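Local coordinates for protein tRNA (uracil(54)-C(5))-methyltransferase (Pyrococcus abyssi, PDB 2JJQ) that catalyses the S-adenosyl-L-methionine-dependent methylation of uridine 54 of tRNA at C5, giving 5-methyluridine, at residues A[282-287]-A[405-410]; A[106-111]-A[418-423]; A[307-312]-A[337-342]. All coordinates share one frame; numbering follows the deposited sequence.

Contact 1 (A[282-287]-A[405-410])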
loop_
_atom_site.group_PDB
_atom_site.type_symbol
_atom_site.label_atom_id
_atom_site.label_comp_id
_atom_site.label_asym_id
_atom_site.label_seq_id
_atom_site.Cartn_x
_atom_site.Cartn_y
_atom_site.Cartn_z
ATOM N N VAL A 282 0.832 -10.403 9.357
ATOM C CA VAL A 282 1.455 -11.750 9.237
ATOM C C VAL A 282 1.144 -12.585 10.475
ATOM O O VAL A 282 0.964 -13.769 10.360
ATOM C CB VAL A 282 2.980 -11.728 8.950
ATOM C CG1 VAL A 282 3.222 -11.033 7.615
ATOM C CG2 VAL A 282 3.790 -10.983 10.042
ATOM N N ARG A 283 1.101 -11.961 11.654
ATOM C CA ARG A 283 0.756 -12.722 12.874
ATOM C C ARG A 283 -0.667 -13.240 12.739
ATOM O O ARG A 283 -0.933 -14.410 13.074
ATOM C CB ARG A 283 0.860 -11.817 14.090
ATOM C CG ARG A 283 2.305 -11.487 14.436
ATOM C CD ARG A 283 2.253 -10.571 15.694
ATOM N NE ARG A 283 3.599 -10.184 16.109
ATOM C CZ ARG A 283 3.809 -9.346 17.123
ATOM N NH1 ARG A 283 2.740 -8.837 17.786
ATOM N NH2 ARG A 283 5.055 -9.015 17.467
ATOM N N LYS A 284 -1.561 -12.382 12.226
ATOM C CA LYS A 284 -2.986 -12.769 12.149
ATOM C C LYS A 284 -3.153 -13.915 11.199
ATOM O O LYS A 284 -3.870 -14.844 11.520
ATOM C CB LYS A 284 -3.903 -11.621 11.694
ATOM C CG LYS A 284 -5.419 -11.989 11.742
ATOM C CD LYS A 284 -5.828 -11.937 13.280
ATOM C CE LYS A 284 -7.190 -12.384 13.612
ATOM N NZ LYS A 284 -7.251 -12.428 15.137
ATOM N N VAL A 285 -2.539 -13.824 10.012
ATOM C CA VAL A 285 -2.571 -14.943 9.070
ATOM C C VAL A 285 -2.042 -16.220 9.703
ATOM O O VAL A 285 -2.684 -17.283 9.566
ATOM C CB VAL A 285 -1.862 -14.620 7.751
ATOM C CG1 VAL A 285 -1.754 -15.888 6.843
ATOM C CG2 VAL A 285 -2.638 -13.421 7.037
ATOM N N SER A 286 -0.932 -16.126 10.435
ATOM C CA SER A 286 -0.335 -17.342 11.015
ATOM C C SER A 286 -1.273 -17.939 12.051
ATOM O O SER A 286 -1.191 -19.138 12.334
ATOM C CB SER A 286 1.043 -17.101 11.658
ATOM O OG SER A 286 0.920 -16.338 12.825
ATOM N N GLU A 287 -2.104 -17.101 12.656
ATOM C CA GLU A 287 -3.028 -17.558 13.698
ATOM C C GLU A 287 -4.269 -18.274 13.131
ATOM O O GLU A 287 -4.845 -19.171 13.777
ATOM C CB GLU A 287 -3.440 -16.376 14.571
ATOM C CG GLU A 287 -2.276 -16.011 15.461
ATOM C CD GLU A 287 -2.398 -14.663 16.138
ATOM O OE1 GLU A 287 -3.444 -13.972 15.991
ATOM O OE2 GLU A 287 -1.402 -14.300 16.816
ATOM N N GLU A 405 -14.138 -16.501 10.871
ATOM C CA GLU A 405 -13.592 -15.370 11.653
ATOM C C GLU A 405 -13.221 -14.296 10.650
ATOM O O GLU A 405 -12.891 -14.599 9.533
ATOM C CB GLU A 405 -12.304 -15.730 12.356
ATOM C CG GLU A 405 -12.410 -16.261 13.727
ATOM C CD GLU A 405 -11.043 -16.551 14.292
ATOM O OE1 GLU A 405 -10.354 -15.611 14.761
ATOM O OE2 GLU A 405 -10.649 -17.731 14.230
ATOM N N ILE A 406 -13.280 -13.041 11.068
ATOM C CA ILE A 406 -12.867 -11.936 10.181
ATOM C C ILE A 406 -12.482 -10.722 11.007
ATOM O O ILE A 406 -13.141 -10.401 12.033
ATOM C CB ILE A 406 -13.998 -11.567 9.169
ATOM C CG1 ILE A 406 -13.526 -10.543 8.142
ATOM C CG2 ILE A 406 -15.214 -11.007 9.889
ATOM C CD1 ILE A 406 -14.540 -10.438 6.961
ATOM N N VAL A 407 -11.416 -10.041 10.583
ATOM C CA VAL A 407 -10.997 -8.808 11.218
ATOM C C VAL A 407 -10.457 -7.918 10.109
ATOM O O VAL A 407 -10.032 -8.418 9.093
ATOM C CB VAL A 407 -9.876 -9.102 12.229
ATOM C CG1 VAL A 407 -9.714 -7.958 13.162
ATOM C CG2 VAL A 407 -10.264 -10.304 13.032
ATOM N N ALA A 408 -10.533 -6.604 10.291
ATOM C CA ALA A 408 -9.926 -5.635 9.386
ATOM C C ALA A 408 -8.752 -5.021 10.108
ATOM O O ALA A 408 -8.787 -4.846 11.329
ATOM C CB ALA A 408 -10.902 -4.506 9.038
ATOM N N LEU A 409 -7.698 -4.752 9.373
ATOM C CA LEU A 409 -6.491 -4.109 9.968
ATOM C C LEU A 409 -6.374 -2.783 9.246
ATOM O O LEU A 409 -6.504 -2.726 8.009
ATOM C CB LEU A 409 -5.230 -4.932 9.775
ATOM C CG LEU A 409 -5.236 -6.218 10.603
ATOM C CD1 LEU A 409 -5.920 -7.219 9.716
ATOM C CD2 LEU A 409 -3.782 -6.649 10.859
ATOM N N ASP A 410 -6.216 -1.708 10.014
ATOM C CA ASP A 410 -6.011 -0.418 9.378
ATOM C C ASP A 410 -4.577 -0.337 8.810
ATOM O O ASP A 410 -3.650 0.208 9.433
ATOM C CB ASP A 410 -6.314 0.760 10.312
ATOM C CG ASP A 410 -6.262 2.073 9.563
ATOM O OD1 ASP A 410 -6.444 2.019 8.330
ATOM O OD2 ASP A 410 -5.946 3.139 10.136
HETATM O O HOH W 1 -8.223 -15.376 16.459
#
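Lys284 of helix 275-288 spans the gap to strand 403-409 with its aliphatic arm, and the methylene CE comes to rest 3.8 Å from CG2 of Val407. The two backbones stay well apart, so the lysine's shape decides what is met. Its CG stands anti to the backbone N (chi1 -175°), a bend follows at chi2 (76°), and the extended remainder brings NZ to the Glu405 side of the valine. The lysine chain and the valine cross at about a right angle. Val407 offers the methyl that lies beside its own backbone N, because CG1 takes the place anti to that N.

Beyond the apolar touch the contact turns polar. NZ of Lys284 and OE1 of Glu405 remain 4.5 Å apart, too far for a salt bridge. A water bridges them from one side, donating to Glu405 OE1 at 2.7 Å and accepting a weak bond from Lys284 NZ. Within the helix, Ser286 OG folds back onto Arg283 O at 2.7 Å, the donor tilted 27° from the carbonyl plane.

Lys284 thus works in two ways at the partly exposed margin of this helix-on-sheet layer: methylenes against valine, ammonium toward a carboxylate. The attraction is probably modest, softened by water.

Contact 2 (A[106-111]-A[418-423])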
loop_
_atom_site.group_PDB
_atom_site.type_symbol
_atom_site.label_atom_id
_atom_site.label_comp_id
_atom_site.label_asym_id
_atom_site.label_seq_id
_atom_site.Cartn_x
_atom_site.Cartn_y
_atom_site.Cartn_z
ATOM N N LYS A 106 -18.042 1.294 10.253
ATOM C CA LYS A 106 -19.360 1.506 9.663
ATOM C C LYS A 106 -19.396 1.090 8.181
ATOM O O LYS A 106 -20.323 0.397 7.721
ATOM C CB LYS A 106 -19.737 2.975 9.824
ATOM C CG LYS A 106 -20.176 3.341 11.262
ATOM C CD LYS A 106 -20.413 4.864 11.331
ATOM C CE LYS A 106 -20.760 5.403 12.746
ATOM N NZ LYS A 106 -21.749 4.549 13.515
ATOM N N LYS A 107 -18.371 1.504 7.432
ATOM C CA LYS A 107 -18.233 1.105 6.025
ATOM C C LYS A 107 -18.218 -0.402 5.809
ATOM O O LYS A 107 -18.949 -0.929 4.949
ATOM C CB LYS A 107 -16.968 1.739 5.450
ATOM C CG LYS A 107 -16.750 1.374 3.994
ATOM C CD LYS A 107 -15.508 2.146 3.536
ATOM C CE LYS A 107 -14.978 1.636 2.239
ATOM N NZ LYS A 107 -13.733 2.425 1.829
ATOM N N LEU A 108 -17.422 -1.124 6.622
ATOM C CA LEU A 108 -17.345 -2.590 6.512
ATOM C C LEU A 108 -18.678 -3.237 6.852
ATOM O O LEU A 108 -19.087 -4.207 6.189
ATOM C CB LEU A 108 -16.252 -3.183 7.439
ATOM C CG LEU A 108 -14.837 -2.855 6.903
ATOM C CD1 LEU A 108 -13.803 -3.235 7.966
ATOM C CD2 LEU A 108 -14.601 -3.585 5.552
ATOM N N LYS A 109 -19.310 -2.767 7.908
ATOM C CA LYS A 109 -20.623 -3.318 8.272
ATOM C C LYS A 109 -21.622 -3.114 7.129
ATOM O O LYS A 109 -22.351 -4.028 6.793
ATOM C CB LYS A 109 -21.151 -2.671 9.563
ATOM C CG LYS A 109 -22.476 -3.292 10.038
ATOM C CD LYS A 109 -22.822 -2.812 11.467
ATOM C CE LYS A 109 -23.247 -1.357 11.499
ATOM N NZ LYS A 109 -23.404 -0.872 12.932
ATOM N N ARG A 110 -21.642 -1.925 6.508
ATOM C CA ARG A 110 -22.494 -1.654 5.304
ATOM C C ARG A 110 -22.252 -2.620 4.150
ATOM O O ARG A 110 -23.199 -3.159 3.543
ATOM C CB ARG A 110 -22.224 -0.237 4.717
ATOM C CG ARG A 110 -22.502 0.964 5.663
ATOM C CD ARG A 110 -22.730 2.307 4.949
ATOM N NE ARG A 110 -21.509 2.964 4.483
ATOM C CZ ARG A 110 -20.805 3.832 5.210
ATOM N NH1 ARG A 110 -21.200 4.111 6.458
ATOM N NH2 ARG A 110 -19.715 4.438 4.693
ATOM N N ILE A 111 -20.976 -2.848 3.828
ATOM C CA ILE A 111 -20.599 -3.701 2.708
ATOM C C ILE A 111 -20.772 -5.206 2.965
ATOM O O ILE A 111 -21.284 -5.934 2.115
ATOM C CB ILE A 111 -19.136 -3.367 2.292
ATOM C CG1 ILE A 111 -19.084 -1.930 1.718
ATOM C CG2 ILE A 111 -18.548 -4.465 1.323
ATOM C CD1 ILE A 111 -17.613 -1.361 1.564
ATOM N N VAL A 418 -9.074 -0.152 3.903
ATOM C CA VAL A 418 -8.771 -1.037 5.008
ATOM C C VAL A 418 -8.329 -2.392 4.433
ATOM O O VAL A 418 -8.641 -2.665 3.259
ATOM C CB VAL A 418 -10.010 -1.150 5.922
ATOM C CG1 VAL A 418 -10.886 -2.325 5.462
ATOM C CG2 VAL A 418 -9.586 -1.323 7.337
ATOM N N GLU A 419 -7.603 -3.190 5.215
ATOM C CA GLU A 419 -7.199 -4.552 4.854
ATOM C C GLU A 419 -7.988 -5.602 5.633
ATOM O O GLU A 419 -7.855 -5.705 6.842
ATOM C CB GLU A 419 -5.733 -4.757 5.160
ATOM C CG GLU A 419 -5.208 -6.118 4.737
ATOM C CD GLU A 419 -4.663 -6.108 3.319
ATOM O OE1 GLU A 419 -5.093 -5.240 2.535
ATOM O OE2 GLU A 419 -3.761 -6.925 3.019
ATOM N N LEU A 420 -8.748 -6.442 4.966
ATOM C CA LEU A 420 -9.559 -7.434 5.697
ATOM C C LEU A 420 -8.779 -8.733 5.708
ATOM O O LEU A 420 -8.045 -9.027 4.750
ATOM C CB LEU A 420 -10.830 -7.714 4.919
ATOM C CG LEU A 420 -11.971 -6.752 4.994
ATOM C CD1 LEU A 420 -12.921 -7.245 3.848
ATOM C CD2 LEU A 420 -12.608 -6.997 6.369
ATOM N N VAL A 421 -8.981 -9.560 6.745
ATOM C CA VAL A 421 -8.361 -10.886 6.767
ATOM C C VAL A 421 -9.499 -11.775 7.233
ATOM O O VAL A 421 -10.003 -11.623 8.363
ATOM C CB VAL A 421 -7.135 -10.988 7.741
ATOM C CG1 VAL A 421 -6.531 -12.390 7.691
ATOM C CG2 VAL A 421 -6.074 -9.904 7.441
ATOM N N ALA A 422 -9.925 -12.694 6.364
ATOM C CA ALA A 422 -11.030 -13.571 6.706
ATOM C C ALA A 422 -10.631 -15.044 6.674
ATOM O O ALA A 422 -9.956 -15.492 5.737
ATOM C CB ALA A 422 -12.191 -13.334 5.747
ATOM N N LYS A 423 -11.046 -15.780 7.704
ATOM C CA LYS A 423 -10.894 -17.214 7.721
ATOM C C LYS A 423 -12.249 -17.846 7.307
ATOM O O LYS A 423 -13.280 -17.596 7.959
ATOM C CB LYS A 423 -10.545 -17.661 9.133
ATOM C CG LYS A 423 -10.421 -19.156 9.230
ATOM C CD LYS A 423 -10.090 -19.523 10.633
ATOM C CE LYS A 423 -9.738 -20.998 10.705
ATOM N NZ LYS A 423 -9.019 -21.332 11.959
#
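Leu108 of helix 97-112 packs against Val418 and Leu420, on the chain of strand 419-424, where a helix from a much earlier part of the chain lies over the sheet of the Rossmann-like methyltransferase fold. The strand runs antiparallel to both its neighbours, 403-409 and 381-386, as the last strand of the class I fold does.

The tight part is a small, buried and wholly apolar cluster. Leu108 and Val418 meet tip to tip, and the valine methyl CG1 sits against both branches of the leucine, 3.9 Å from Leu108 CD2 and 4.0 Å from Leu108 CD1. Leucine and leucine meet differently: Leu108 and Leu420 slide past each other in opposite directions. In Leu108 the CG is anti to the carbonyl carbon (chi1 -72°), which sends the branched end out from the helix to the strand. Ala408 of the adjacent strand and Pro389 also touch Leu108.

On the solvent side the helix carries charge instead. Lys106, Lys109 and Arg110 are exposed, and the guanidinium of Arg110 folds back so that one face lies over CA of Lys107. Arg110 forms a salt bridge with Asp30, while NZ of Lys107 bonds to the carbonyls of Asp30 and Pro416. Val418 and Leu420 face helix 97-112, whereas Glu419, the predicted proton acceptor, and Val421 face the other way, toward helix 275-288. The closest approach of the two leucines is Leu108 CD2 to Leu420 CD2, 4.0 Å.

Contact 3 (A[307-312]-A[337-342])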
loop_
_atom_site.group_PDB
_atom_site.type_symbol
_atom_site.label_atom_id
_atom_site.label_comp_id
_atom_site.label_asym_id
_atom_site.label_seq_id
_atom_site.Cartn_x
_atom_site.Cartn_y
_atom_site.Cartn_z
ATOM N N TYR A 307 6.871 -16.073 6.413
ATOM C CA TYR A 307 6.621 -15.929 7.866
ATOM C C TYR A 307 6.102 -17.288 8.361
ATOM O O TYR A 307 6.510 -17.815 9.407
ATOM C CB TYR A 307 5.599 -14.852 8.140
ATOM C CG TYR A 307 5.460 -14.536 9.604
ATOM C CD1 TYR A 307 6.265 -13.528 10.189
ATOM C CD2 TYR A 307 4.541 -15.234 10.418
ATOM C CE1 TYR A 307 6.147 -13.203 11.563
ATOM C CE2 TYR A 307 4.447 -14.912 11.771
ATOM C CZ TYR A 307 5.245 -13.939 12.336
ATOM O OH TYR A 307 5.127 -13.659 13.703
ATOM N N LEU A 308 5.199 -17.879 7.616
ATOM C CA LEU A 308 4.662 -19.134 7.997
ATOM C C LEU A 308 5.718 -20.247 7.983
ATOM O O LEU A 308 5.700 -21.129 8.854
ATOM C CB LEU A 308 3.474 -19.533 7.130
ATOM C CG LEU A 308 2.189 -18.748 7.437
ATOM C CD1 LEU A 308 1.075 -19.337 6.611
ATOM C CD2 LEU A 308 1.798 -18.824 8.869
ATOM N N ALA A 309 6.581 -20.251 6.974
ATOM C CA ALA A 309 7.689 -21.214 6.917
ATOM C C ALA A 309 8.568 -21.042 8.184
ATOM O O ALA A 309 9.012 -22.022 8.797
ATOM C CB ALA A 309 8.531 -20.969 5.641
ATOM N N LYS A 310 8.832 -19.816 8.578
ATOM C CA LYS A 310 9.603 -19.555 9.826
ATOM C C LYS A 310 8.906 -20.151 11.074
ATOM O O LYS A 310 9.593 -20.662 12.011
ATOM C CB LYS A 310 9.843 -18.052 10.052
ATOM C CG LYS A 310 10.866 -17.803 11.170
ATOM C CD LYS A 310 12.316 -17.884 10.676
ATOM C CE LYS A 310 13.274 -17.477 11.837
ATOM N NZ LYS A 310 14.648 -17.686 11.340
ATOM N N ARG A 311 7.574 -20.144 11.045
ATOM C CA ARG A 311 6.726 -20.650 12.170
ATOM C C ARG A 311 6.582 -22.187 12.091
ATOM O O ARG A 311 5.980 -22.826 12.995
ATOM C CB ARG A 311 5.349 -19.989 12.079
ATOM C CG ARG A 311 5.339 -18.509 12.374
ATOM C CD ARG A 311 5.875 -18.220 13.772
ATOM N NE ARG A 311 6.717 -17.072 13.500
ATOM C CZ ARG A 311 8.022 -16.935 13.648
ATOM N NH1 ARG A 311 8.811 -17.778 14.323
ATOM N NH2 ARG A 311 8.507 -15.808 13.203
ATOM N N GLY A 312 7.119 -22.791 11.039
ATOM C CA GLY A 312 7.228 -24.253 10.929
ATOM C C GLY A 312 6.247 -24.935 9.968
ATOM O O GLY A 312 6.193 -26.201 9.869
ATOM N N VAL A 337 14.791 -20.976 5.661
ATOM C CA VAL A 337 13.589 -21.783 5.807
ATOM C C VAL A 337 13.458 -22.641 4.551
ATOM O O VAL A 337 14.217 -22.480 3.578
ATOM C CB VAL A 337 12.293 -20.905 6.013
ATOM C CG1 VAL A 337 12.314 -20.180 7.353
ATOM C CG2 VAL A 337 12.148 -19.905 4.850
ATOM N N ASP A 338 12.525 -23.578 4.589
ATOM C CA ASP A 338 12.341 -24.490 3.473
ATOM C C ASP A 338 10.932 -24.290 2.970
ATOM O O ASP A 338 10.000 -24.856 3.517
ATOM C CB ASP A 338 12.538 -25.943 3.940
ATOM C CG ASP A 338 12.512 -26.948 2.785
ATOM O OD1 ASP A 338 12.029 -26.606 1.700
ATOM O OD2 ASP A 338 12.973 -28.099 2.940
ATOM N N ALA A 339 10.771 -23.453 1.955
ATOM C CA ALA A 339 9.455 -23.179 1.348
ATOM C C ALA A 339 9.762 -23.105 -0.145
ATOM O O ALA A 339 10.922 -22.828 -0.529
ATOM C CB ALA A 339 8.885 -21.858 1.831
ATOM N N GLU A 340 8.761 -23.353 -0.986
ATOM C CA GLU A 340 8.983 -23.329 -2.425
ATOM C C GLU A 340 8.005 -22.306 -3.037
ATOM O O GLU A 340 6.830 -22.259 -2.628
ATOM C CB GLU A 340 8.764 -24.745 -2.978
ATOM C CG GLU A 340 8.356 -24.910 -4.397
ATOM C CD GLU A 340 8.188 -26.423 -4.790
ATOM O OE1 GLU A 340 8.836 -27.303 -4.126
ATOM O OE2 GLU A 340 7.398 -26.727 -5.747
ATOM N N PHE A 341 8.518 -21.474 -3.946
ATOM C CA PHE A 341 7.734 -20.493 -4.714
ATOM C C PHE A 341 7.890 -20.722 -6.213
ATOM O O PHE A 341 8.989 -21.005 -6.692
ATOM C CB PHE A 341 8.096 -19.050 -4.340
ATOM C CG PHE A 341 7.745 -18.706 -2.912
ATOM C CD1 PHE A 341 6.513 -18.093 -2.601
ATOM C CD2 PHE A 341 8.622 -19.039 -1.898
ATOM C CE1 PHE A 341 6.183 -17.788 -1.264
ATOM C CE2 PHE A 341 8.310 -18.725 -0.508
ATOM C CZ PHE A 341 7.089 -18.114 -0.227
ATOM N N GLU A 342 6.800 -20.597 -6.936
ATOM C CA GLU A 342 6.775 -20.865 -8.368
ATOM C C GLU A 342 5.848 -19.858 -9.081
ATOM O O GLU A 342 4.886 -19.328 -8.505
ATOM C CB GLU A 342 6.269 -22.302 -8.614
ATOM C CG GLU A 342 7.090 -23.390 -7.862
ATOM C CD GLU A 342 8.501 -23.617 -8.446
ATOM O OE1 GLU A 342 8.882 -22.926 -9.431
ATOM O OE2 GLU A 342 9.251 -24.482 -7.917
#
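In the Rossmann-like core of this class I methyltransferase, the end of helix 303-310 meets the run of chain leading into the edge strand 339-343, with Ala309 touching Val337 and Ala339. Ala309 is the central residue on the helix side. Its single methyl CB lies 3.8 Å from CB of Val337 and 3.9 Å from CB of Ala339, so two side chains two positions apart in the sequence share one small partner. The small side chain of Ala309 lets the backbones come close, its CA 6.0 Å from the CA of Val337.

Val337 divides its two methyls between neighbouring helix residues. CG1, anti to the carbonyl carbon (chi1 -68°), rests on the helix backbone, 3.7 Å from the N of Lys310. CG2 turns to Ala309 and lies 3.9 Å from its CB. Lys310 adds the aliphatic part of its chain: a bend at chi2 (84°) brings CD to 4.0 Å from CG1 of Val337, the two side chains crossing at about a right angle. The contact is therefore held by van der Waals packing.

Just beyond, the helix closes in a Schellman motif. Gly312 has a positive phi of 105°, and its N bonds to the O of Ala309, tying the contact residue into the C-terminal turn.

Around this apolar patch, Val337 also touches Val332 of helix 322-335, and the ring of Phe341 packs on Ile325, Ala328 and Val332 of that same helix. Strand 339-343 pairs with strand 314-319, while Tyr307 and Leu308 turn to helix 275-288, so helix 303-310 lies between that helix and the sheet's outer edge.

All three contacts reach one mixed sheet. Contacts 1 and 2 meet, their centres about 12 Å apart: their strands are antiparallel neighbours, with Leu409 N 2.7 Å from Glu419 O and Val407 O 2.8 Å from Val421 N. Contacts 1 and 3, about 18 Å apart between centres, are joined through adjacent helices, Ser286 CB lying 3.4 Å from Leu308 CD2. Contacts 2 and 3 stay about 10 Å apart at their nearest atoms. Contact 2 lies nearest the predicted catalytic residues: it contains Glu419, and Val418's side chain is about 6 Å from that of Cys387. Bound S-adenosyl-L-homocysteine lies about 13 Å from the side chains of Lys284 and Leu420, about 14 Å from that of Ala339.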